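Local atomic coordinates of conserved exported protein (Bacteroides fragilis, PDB entry 3CLW), a protein that is of unknown function but probably hydrolyses O-glycosidic bonds, as glycoside hydrolases of family 30 do. Residues Phe163-Ala168 with Ser219-Asp224. Numbering follows the deposited sequence.
Sequences FLVKSA and SEAQID
Val165 and Ile223 share most of this contact, Val165 through a single methyl group. Its CG1 meets CB of Ala221 at 3.5 Å, tighter than two methyl carbons usually sit, and touches CD1 of Ile223 at 4.0 Å. With CG1 anti to the backbone N (chi1 164°), that branch lies out on the flank of helix 157-173 that faces the incoming chain. Ile223 comes across Val165 at a slant: its CG1 stands between its own backbone N and carbonyl carbon (chi1 57°), and the extended chain beyond carries CD1 across to the helix, where it lodges between Val165 and Ala168, 4.0 Å from CB of the latter. No hydrogen bond joins the two segments; the side-chain contacts are all between methyl groups, and CD1 of Ile223 also lies 4.0 Å from O of Val165.

What lets Ala221 and Ile223 work as a pair is the turn between them. Helix 204-221 stops at Ala221, Gln222 takes a positive phi (54°) and directs its CB away from the interface, and the chain bends off across the helix end, setting Ile223 against the same helix 157-173. Within that helix, Ser167 OG donates to Phe163 O at 3.0 Å, one turn back, from the opposite face of that carbonyl to Ser167 N.

Deeper in, Val165 also rests on Leu214, Ala217 and Ile218, while Ala168 lies on Val178 and Ile181 of strand 178-182. Two neighbouring outer helices thus pack where the second gives way to the loop leading into strand 226-232, which pairs in parallel with 178-182, as expected of the TIM-barrel fold of this family.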
loop_
_atom_site.group_PDB
_atom_site.type_symbol
_atom_site.label_atom_id
_atom_site.label_comp_id
_atom_site.label_asym_id
_atom_site.label_seq_id
_atom_site.Cartn_x
_atom_site.Cartn_y
_atom_site.Cartn_z
ATOM N N PHE A 163 21.819 -7.242 -7.604
ATOM C CA PHE A 163 21.580 -7.512 -6.200
ATOM C C PHE A 163 20.085 -7.746 -5.936
ATOM O O PHE A 163 19.731 -8.752 -5.338
ATOM C CB PHE A 163 22.095 -6.364 -5.322
ATOM C CG PHE A 163 21.526 -6.374 -3.923
ATOM C CD1 PHE A 163 21.942 -7.329 -2.992
ATOM C CD2 PHE A 163 20.571 -5.430 -3.540
ATOM C CE1 PHE A 163 21.417 -7.359 -1.685
ATOM C CE2 PHE A 163 20.046 -5.426 -2.217
ATOM C CZ PHE A 163 20.476 -6.425 -1.301
ATOM N N LEU A 164 19.243 -6.816 -6.400
ATOM C CA LEU A 164 17.785 -6.928 -6.298
ATOM C C LEU A 164 17.203 -8.165 -6.998
ATOM O O LEU A 164 16.335 -8.826 -6.447
ATOM C CB LEU A 164 17.100 -5.683 -6.844
ATOM C CG LEU A 164 17.337 -4.369 -6.102
ATOM C CD1 LEU A 164 16.738 -3.227 -6.890
ATOM C CD2 LEU A 164 16.652 -4.470 -4.731
ATOM N N VAL A 165 17.714 -8.488 -8.185
ATOM C CA VAL A 165 17.267 -9.663 -8.917
ATOM C C VAL A 165 17.714 -10.963 -8.263
ATOM O O VAL A 165 16.927 -11.881 -8.156
ATOM C CB VAL A 165 17.678 -9.634 -10.425
ATOM C CG1 VAL A 165 17.541 -11.014 -11.058
ATOM C CG2 VAL A 165 16.835 -8.626 -11.169
ATOM N N LYS A 166 18.975 -11.042 -7.842
ATOM C CA LYS A 166 19.465 -12.232 -7.131
ATOM C C LYS A 166 18.683 -12.523 -5.825
ATOM O O LYS A 166 18.455 -13.683 -5.499
ATOM C CB LYS A 166 20.971 -12.158 -6.839
ATOM C CG LYS A 166 21.444 -13.186 -5.757
ATOM C CD LYS A 166 22.767 -13.778 -6.101
ATOM C CE LYS A 166 23.171 -14.842 -5.086
ATOM N NZ LYS A 166 24.542 -15.317 -5.368
ATOM N N SER A 167 18.325 -11.469 -5.091
ATOM C CA SER A 167 17.535 -11.583 -3.850
ATOM C C SER A 167 16.132 -12.135 -4.148
ATOM O O SER A 167 15.663 -13.076 -3.472
ATOM C CB SER A 167 17.415 -10.226 -3.143
ATOM O OG SER A 167 18.662 -9.737 -2.715
ATOM N N ALA A 168 15.459 -11.536 -5.140
ATOM C CA ALA A 168 14.169 -12.051 -5.582
ATOM C C ALA A 168 14.283 -13.502 -6.034
ATOM O O ALA A 168 13.441 -14.338 -5.686
ATOM C CB ALA A 168 13.536 -11.183 -6.717
ATOM N N SER A 219 15.889 -10.455 -17.279
ATOM C CA SER A 219 15.914 -11.249 -18.500
ATOM C C SER A 219 17.015 -12.282 -18.406
ATOM O O SER A 219 16.772 -13.452 -18.702
ATOM C CB SER A 219 16.056 -10.356 -19.760
ATOM O OG SER A 219 14.849 -9.657 -20.030
ATOM N N GLU A 220 18.192 -11.881 -17.929
ATOM C CA GLU A 220 19.295 -12.824 -17.699
ATOM C C GLU A 220 18.949 -13.911 -16.671
ATOM O O GLU A 220 19.301 -15.077 -16.854
ATOM C CB GLU A 220 20.571 -12.080 -17.270
ATOM C CG GLU A 220 21.384 -11.479 -18.454
ATOM C CD GLU A 220 22.387 -10.355 -18.045
ATOM O OE1 GLU A 220 22.597 -9.440 -18.878
ATOM O OE2 GLU A 220 22.950 -10.385 -16.907
ATOM N N ALA A 221 18.255 -13.524 -15.596
ATOM C CA ALA A 221 17.856 -14.458 -14.549
ATOM C C ALA A 221 16.670 -15.320 -14.993
ATOM O O ALA A 221 16.488 -16.403 -14.480
ATOM C CB ALA A 221 17.506 -13.702 -13.276
ATOM N N GLN A 222 15.869 -14.811 -15.934
ATOM C CA GLN A 222 14.610 -15.431 -16.354
ATOM C C GLN A 222 13.666 -15.708 -15.174
ATOM O O GLN A 222 13.113 -16.795 -15.052
ATOM C CB GLN A 222 14.861 -16.708 -17.172
ATOM C CG GLN A 222 15.796 -16.524 -18.416
ATOM C CD GLN A 222 16.217 -17.874 -19.022
ATOM O OE1 GLN A 222 15.476 -18.465 -19.800
ATOM N NE2 GLN A 222 17.391 -18.377 -18.628
ATOM N N ILE A 223 13.498 -14.724 -14.298
ATOM C CA ILE A 223 12.509 -14.814 -13.230
ATOM C C ILE A 223 11.235 -14.097 -13.661
ATOM O O ILE A 223 11.281 -13.096 -14.379
ATOM C CB ILE A 223 13.022 -14.268 -11.851
ATOM C CG1 ILE A 223 13.502 -12.804 -11.951
ATOM C CG2 ILE A 223 14.104 -15.205 -11.244
ATOM C CD1 ILE A 223 13.779 -12.169 -10.585
ATOM N N ASP A 224 10.103 -14.626 -13.213
ATOM C CA ASP A 224 8.790 -14.061 -13.482
ATOM C C ASP A 224 8.504 -12.896 -12.530
ATOM O O ASP A 224 7.635 -13.002 -11.645
ATOM C CB ASP A 224 7.722 -15.176 -13.357
ATOM C CG ASP A 224 6.351 -14.745 -13.880
ATOM O OD1 ASP A 224 6.266 -13.688 -14.558
ATOM O OD2 ASP A 224 5.348 -15.448 -13.594
#